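Local coordinates for PspGI restriction endonuclease (Pyrococcus sp. GI-H, PDB 3BM3), which binds DNA as a type II restriction endonuclease of the PD-(D/E)XK clan and probably cleaves it at a specific sequence, with base flipping in the substrate complex, at residues C[32-35]-C[36-39]; C[104-107]-C[108-112]. The protein carries 2 engineered substitutions. All blocks are in the same frame, centred on the assembly; numbering follows the deposited sequence. Where two conformers were deposited one is given.

Contact 1: residues C[32-35]-C[36-39]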
ATOM      1  N   ASN C  32      18.414 -20.987  18.551  1.00 21.25           N
ATOM      2  CA  ASN C  32      19.853 -20.731  18.565  1.00 21.76           C
ATOM      3  C   ASN C  32      20.329 -20.128  17.244  1.00 21.38           C
ATOM      4  O   ASN C  32      21.248 -20.616  16.575  1.00 20.33           O
ATOM      5  CB  ASN C  32      20.665 -21.976  18.943  1.00 22.52           C
ATOM      6  CG  ASN C  32      22.072 -21.613  19.453  1.00 24.39           C
ATOM      7  OD1 ASN C  32      22.513 -20.445  19.338  1.00 26.40           O
ATOM      8  ND2 ASN C  32      22.787 -22.601  20.006  1.00 28.21           N
ATOM      9  N   VAL C  33      19.682 -19.037  16.883  1.00 20.04           N
ATOM     10  CA  VAL C  33      20.031 -18.300  15.677  1.00 20.17           C
ATOM     11  C   VAL C  33      21.463 -17.774  15.709  1.00 20.22           C
ATOM     12  O   VAL C  33      22.102 -17.660  14.674  1.00 20.01           O
ATOM     13  CB  VAL C  33      19.038 -17.147  15.438  1.00 19.74           C
ATOM     14  CG1 VAL C  33      19.597 -16.100  14.481  1.00 19.81           C
ATOM     15  CG2 VAL C  33      17.719 -17.725  14.934  1.00 20.38           C
ATOM     16  N   ASP C  34      21.979 -17.459  16.883  1.00 20.90           N
ATOM     17  CA  ASP C  34      23.337 -16.955  16.952  1.00 22.02           C
ATOM     18  C   ASP C  34      24.311 -18.030  16.498  1.00 21.88           C
ATOM     19  O   ASP C  34      25.298 -17.718  15.854  1.00 21.40           O
ATOM     20  CB  ASP C  34      23.664 -16.407  18.321  1.00 23.31           C
ATOM     21  CG  ASP C  34      22.861 -15.153  18.643  1.00 25.69           C
ATOM     22  OD1 ASP C  34      22.265 -14.529  17.711  1.00 26.83           O
ATOM     23  OD2 ASP C  34      22.821 -14.791  19.837  1.00 32.37           O
ATOM     24  N   GLU C  35      23.984 -19.289  16.754  1.00 21.74           N
ATOM     25  CA  GLU C  35      24.830 -20.378  16.266  1.00 22.48           C
ATOM     26  C   GLU C  35      24.623 -20.621  14.770  1.00 21.72           C
ATOM     27  O   GLU C  35      25.577 -20.958  14.065  1.00 21.46           O
ATOM     28  CB  GLU C  35      24.632 -21.649  17.097  1.00 23.26           C
ATOM     29  CG  GLU C  35      23.721 -22.710  16.490  1.00 27.30           C
ATOM     30  CD  GLU C  35      24.446 -23.628  15.517  1.00 32.03           C
ATOM     31  OE1 GLU C  35      25.556 -24.113  15.853  1.00 36.11           O
ATOM     32  OE2 GLU C  35      23.896 -23.883  14.418  1.00 37.01           O
ATOM     33  N   LEU C  36      23.403 -20.458  14.272  1.00 20.78           N
ATOM     34  CA  LEU C  36      23.146 -20.493  12.825  1.00 21.00           C
ATOM     35  C   LEU C  36      23.922 -19.391  12.092  1.00 20.27           C
ATOM     36  O   LEU C  36      24.540 -19.630  11.061  1.00 19.08           O
ATOM     37  CB  LEU C  36      21.664 -20.306  12.512  1.00 21.70           C
ATOM     38  CG  LEU C  36      20.713 -21.431  12.906  1.00 22.03           C
ATOM     39  CD1 LEU C  36      19.304 -20.933  12.724  1.00 21.81           C
ATOM     40  CD2 LEU C  36      20.988 -22.688  12.091  1.00 23.97           C
ATOM     41  N   LEU C  37      23.874 -18.172  12.623  1.00 20.01           N
ATOM     42  CA  LEU C  37      24.594 -17.064  11.999  1.00 20.19           C
ATOM     43  C   LEU C  37      26.099 -17.329  11.966  1.00 20.07           C
ATOM     44  O   LEU C  37      26.765 -16.976  11.000  1.00 19.52           O
ATOM     45  CB  LEU C  37      24.315 -15.766  12.728  1.00 20.44           C
ATOM     46  CG  LEU C  37      22.893 -15.237  12.620  1.00 21.70           C
ATOM     47  CD1 LEU C  37      22.628 -14.197  13.707  1.00 22.61           C
ATOM     48  CD2 LEU C  37      22.681 -14.643  11.206  1.00 21.86           C
ATOM     49  N   ASP C  38      26.625 -17.969  13.005  1.00 20.23           N
ATOM     50  CA  ASP C  38      28.037 -18.394  13.034  1.00 20.81           C
ATOM     51  C   ASP C  38      28.394 -19.347  11.891  1.00 20.91           C
ATOM     52  O   ASP C  38      29.568 -19.484  11.534  1.00 21.27           O
ATOM     53  CB  ASP C  38      28.365 -19.144  14.321  1.00 21.25           C
ATOM     54  CG  ASP C  38      28.331 -18.276  15.543  1.00 22.55           C
ATOM     55  OD1 ASP C  38      28.389 -17.035  15.417  1.00 25.66           O
ATOM     56  OD2 ASP C  38      28.216 -18.857  16.636  1.00 23.32           O
ATOM     57  N   ARG C  39      27.377 -20.014  11.357  0.50 21.02           N
ATOM     58  CA  ARG C  39      27.537 -21.023  10.322  0.50 21.31           C
ATOM     59  C   ARG C  39      27.013 -20.533   8.963  0.50 20.64           C
ATOM     60  O   ARG C  39      26.739 -21.331   8.075  0.50 20.33           O
ATOM     61  CB  ARG C  39      26.794 -22.282  10.753  0.50 21.84           C
ATOM     62  CG  ARG C  39      27.376 -22.925  12.022  0.50 23.87           C
ATOM     63  CD  ARG C  39      27.108 -24.423  12.081  0.50 26.71           C
ATOM     64  NE  ARG C  39      27.429 -25.081  10.812  0.50 28.50           N
ATOM     65  CZ  ARG C  39      28.661 -25.275  10.342  0.50 29.99           C
ATOM     66  NH1 ARG C  39      29.731 -24.886  11.032  0.50 31.63           N
ATOM     67  NH2 ARG C  39      28.830 -25.880   9.175  0.50 30.37           N
TER

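Contact 2: residues C[104-107]-C[108-112]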
ATOM      1  N   PHE C 104      10.132  -8.557  10.191  1.00 12.86           N
ATOM      2  CA  PHE C 104      11.027  -8.742   9.070  1.00 13.41           C
ATOM      3  C   PHE C 104      12.169  -7.711   9.097  1.00 13.25           C
ATOM      4  O   PHE C 104      13.333  -8.046   8.939  1.00 12.55           O
ATOM      5  CB  PHE C 104      10.262  -8.715   7.761  1.00 14.36           C
ATOM      6  CG  PHE C 104      11.112  -8.937   6.573  1.00 14.16           C
ATOM      7  CD1 PHE C 104      11.961 -10.031   6.518  1.00 17.32           C
ATOM      8  CD2 PHE C 104      11.085  -8.058   5.520  1.00 17.35           C
ATOM      9  CE1 PHE C 104      12.755 -10.243   5.380  1.00 17.20           C
ATOM     10  CE2 PHE C 104      11.887  -8.283   4.385  1.00 19.16           C
ATOM     11  CZ  PHE C 104      12.722  -9.377   4.346  1.00 17.52           C
ATOM     12  N   GLU C 105      11.828  -6.481   9.458  1.00 12.55           N
ATOM     13  CA  GLU C 105      12.791  -5.415   9.539  1.00 12.98           C
ATOM     14  C   GLU C 105      13.779  -5.697  10.651  1.00 11.98           C
ATOM     15  O   GLU C 105      14.984  -5.536  10.483  1.00 12.08           O
ATOM     16  CB  GLU C 105      12.074  -4.081   9.705  1.00 13.29           C
ATOM     17  CG  GLU C 105      11.264  -3.812   8.417  1.00 20.01           C
ATOM     18  CD  GLU C 105      10.438  -2.530   8.336  1.00 28.82           C
ATOM     19  OE1 GLU C 105      10.925  -1.460   8.769  1.00 35.82           O
ATOM     20  OE2 GLU C 105       9.331  -2.599   7.725  1.00 32.05           O
ATOM     21  N   ILE C 106      13.292  -6.197  11.787  1.00 11.62           N
ATOM     22  CA  ILE C 106      14.217  -6.568  12.861  1.00 11.61           C
ATOM     23  C   ILE C 106      15.180  -7.686  12.473  1.00 11.80           C
ATOM     24  O   ILE C 106      16.382  -7.606  12.716  1.00 11.40           O
ATOM     25  CB  ILE C 106      13.477  -6.951  14.132  1.00 12.46           C
ATOM     26  CG1 ILE C 106      12.745  -5.711  14.663  1.00 10.99           C
ATOM     27  CG2 ILE C 106      14.464  -7.539  15.144  1.00 13.39           C
ATOM     28  CD1 ILE C 106      11.716  -5.978  15.753  1.00 12.27           C
ATOM     29  N   ILE C 107      14.624  -8.719  11.865  1.00 11.03           N
ATOM     30  CA  ILE C 107      15.403  -9.828  11.371  1.00 12.59           C
ATOM     31  C   ILE C 107      16.483  -9.329  10.417  1.00 13.15           C
ATOM     32  O   ILE C 107      17.644  -9.705  10.532  1.00 13.30           O
ATOM     33  CB  ILE C 107      14.453 -10.827  10.719  1.00 13.12           C
ATOM     34  CG1 ILE C 107      13.605 -11.468  11.838  1.00 14.32           C
ATOM     35  CG2 ILE C 107      15.236 -11.856   9.940  1.00 13.24           C
ATOM     36  CD1 ILE C 107      12.463 -12.346  11.289  1.00 14.86           C
ATOM     37  N   PHE C 108      16.109  -8.427   9.515  1.00 11.46           N
ATOM     38  CA  PHE C 108      17.045  -7.843   8.584  1.00 12.62           C
ATOM     39  C   PHE C 108      18.198  -7.187   9.347  1.00 12.97           C
ATOM     40  O   PHE C 108      19.368  -7.385   8.977  1.00 13.78           O
ATOM     41  CB  PHE C 108      16.335  -6.844   7.672  1.00 12.43           C
ATOM     42  CG  PHE C 108      17.130  -6.471   6.462  1.00 12.09           C
ATOM     43  CD1 PHE C 108      17.133  -7.299   5.353  1.00 15.29           C
ATOM     44  CD2 PHE C 108      17.878  -5.287   6.421  1.00 15.52           C
ATOM     45  CE1 PHE C 108      17.877  -6.957   4.230  1.00 15.51           C
ATOM     46  CE2 PHE C 108      18.598  -4.950   5.290  1.00 14.93           C
ATOM     47  CZ  PHE C 108      18.578  -5.790   4.209  1.00 14.30           C
ATOM     48  N   THR C 109      17.897  -6.436  10.412  1.00 11.91           N
ATOM     49  CA  THR C 109      18.949  -5.787  11.200  1.00 14.03           C
ATOM     50  C   THR C 109      19.891  -6.785  11.852  1.00 13.61           C
ATOM     51  O   THR C 109      21.069  -6.534  11.989  1.00 13.30           O
ATOM     52  CB  THR C 109      18.405  -4.799  12.264  1.00 14.82           C
ATOM     53  OG1 THR C 109      17.772  -5.508  13.327  1.00 17.91           O
ATOM     54  CG2 THR C 109      17.398  -3.895  11.648  1.00 14.49           C
ATOM     55  N   LYS C 110      19.348  -7.905  12.290  1.00 13.94           N
ATOM     56  CA  LYS C 110      20.162  -8.929  12.915  1.00 14.89           C
ATOM     57  C   LYS C 110      21.199  -9.429  11.936  1.00 14.31           C
ATOM     58  O   LYS C 110      22.360  -9.698  12.312  1.00 14.90           O
ATOM     59  CB  LYS C 110      19.262 -10.067  13.381  1.00 15.95           C
ATOM     60  CG  LYS C 110      18.278  -9.661  14.442  1.00 19.64           C
ATOM     61  CD  LYS C 110      18.960  -8.958  15.634  1.00 22.26           C
ATOM     62  CE  LYS C 110      17.999  -8.692  16.771  1.00 25.88           C
ATOM     63  NZ  LYS C 110      18.570  -7.700  17.766  1.00 26.39           N
ATOM     64  N   LEU C 111      20.762  -9.586  10.687  1.00 13.73           N
ATOM     65  CA  LEU C 111      21.676  -9.999   9.603  1.00 12.38           C
ATOM     66  C   LEU C 111      22.689  -8.908   9.291  1.00 12.49           C
ATOM     67  O   LEU C 111      23.870  -9.172   9.206  1.00 11.01           O
ATOM     68  CB  LEU C 111      20.917 -10.397   8.361  1.00 13.01           C
ATOM     69  CG  LEU C 111      20.168 -11.731   8.530  1.00 14.76           C
ATOM     70  CD1 LEU C 111      19.014 -11.874   7.541  1.00 16.51           C
ATOM     71  CD2 LEU C 111      21.147 -12.905   8.398  1.00 15.94           C
ATOM     72  N   LEU C 112      22.222  -7.657   9.215  1.00 11.56           N
ATOM     73  CA  LEU C 112      23.138  -6.544   9.018  1.00 12.63           C
ATOM     74  C   LEU C 112      24.239  -6.548  10.091  1.00 13.12           C
ATOM     75  O   LEU C 112      25.415  -6.424   9.799  1.00 13.01           O
ATOM     76  CB  LEU C 112      22.381  -5.221   9.027  1.00 12.52           C
ATOM     77  CG  LEU C 112      21.476  -4.991   7.793  1.00 12.54           C
ATOM     78  CD1 LEU C 112      20.766  -3.657   7.980  1.00 12.62           C
ATOM     79  CD2 LEU C 112      22.210  -5.031   6.418  1.00 11.35           C
TER

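Contact 1: residues C[32-35]-C[36-39]
Val-33 and Leu-37 make the tight side of the short helix 33-38: Val-33 CG1 packs on Leu-37 CD1 at 3.7 Å, the two side chains crossing at a slant. Val-33 places CG1 anti to its own N (chi1 162°), while CG2, on the N side, lies more loosely 4.2 Å from Leu-36 CD1. Beneath them Leu-37 N donates to Val-33 O at 2.8 Å. Asn-32 ends helix 20-31 in a Schellman motif with positive phi and also N-caps this helix. Its OD1 accepts from Glu-35 N at 3.2 Å, but the donor stands 55° out of the amide carbonyl plane, not on a lone pair. The looser, polar side carries the solvent-exposed Asp-34 and Asp-38 beside a partly exposed pair, Glu-35 and Arg-39. Glu-35, bent at chi2, runs alongside Arg-39 with carboxylate and guanidinium planes 29° apart, yet Glu-35 OE2 and Arg-39 NE stay 5.2 Å apart, so any attraction is probably weak. Arg-39 instead forms a salt bridge with Glu-42 and bonds Lys-43 O. Val-33, Leu-36 and Leu-37 all rest on Ile-55 of helix 52-80, Val-33 and Asp-34 touch Ile-28 of helix 20-31, and Leu-37 reaches Leu-111 of helix 85-115.

Contact 2: residues C[104-107]-C[108-112]
Ile-106 O is gripped by two donors one turn further along helix 85-115, Thr-109 OG1 at 2.6 Å and Lys-110 N at 3.0 Å. Both lie in the carbonyl plane; the hydroxyl sits on a lone pair, with a C=O...OG1 angle of 129°, whereas the amide comes in closer to the C=O direction at 158°. Thr-109 can do this because chi1 of 71° sets OG1 between its backbone N and carbonyl carbon, turned back to the preceding turn. That rotation also brings Thr-109 CG2 to 3.1 Å from Glu-105 O, a snug fit. Lys-110 first lays its CG against the same carbonyl, 3.3 Å from Ile-106 O, then bends at chi2 so that its outer methylenes run beside Ile-106, with CE 4.1 Å from Ile-106 CG2. Ile-107 CG2 and Leu-111 CD1 are 4.5 Å apart, a loose contact. Ile-107 also touches helices 20-31 and 52-80, Phe-104 stacks on Phe-192, and the Phe-108 ring meets Phe-139 and Phe-250 obliquely. The hydroxyl proton of Thr-109 is thus used within the helix, while the charged ends bond outward: Lys-110 NZ joins it to helix 20-31 through a salt bridge with Glu-25, and Glu-105 OE1 is hydrogen-bonded to His-121 as its side chain packs on a DNA sugar.

The two contacts come in series along the chain, contact 1 on the short helix 33-38 and contact 2 near the C-terminal end of the long helix 85-115, their centres 14 Å apart. They meet directly where Leu-37 CD2 touches Leu-111 CD2 at 3.6 Å. Helices 20-31 and 52-80 border both: Ile-28 of helix 20-31 is shared by the two contacts, and helix 52-80 touches each. Contact 1 lies toward the periphery, about 13 Å from the DNA at its nearest atom; contact 2 is buried, its nearest atom about 3 Å from the DNA, through Glu-105. One helical cluster thus joins the peripheral helix 33-38 to a buried part of helix 85-115 that reaches the DNA.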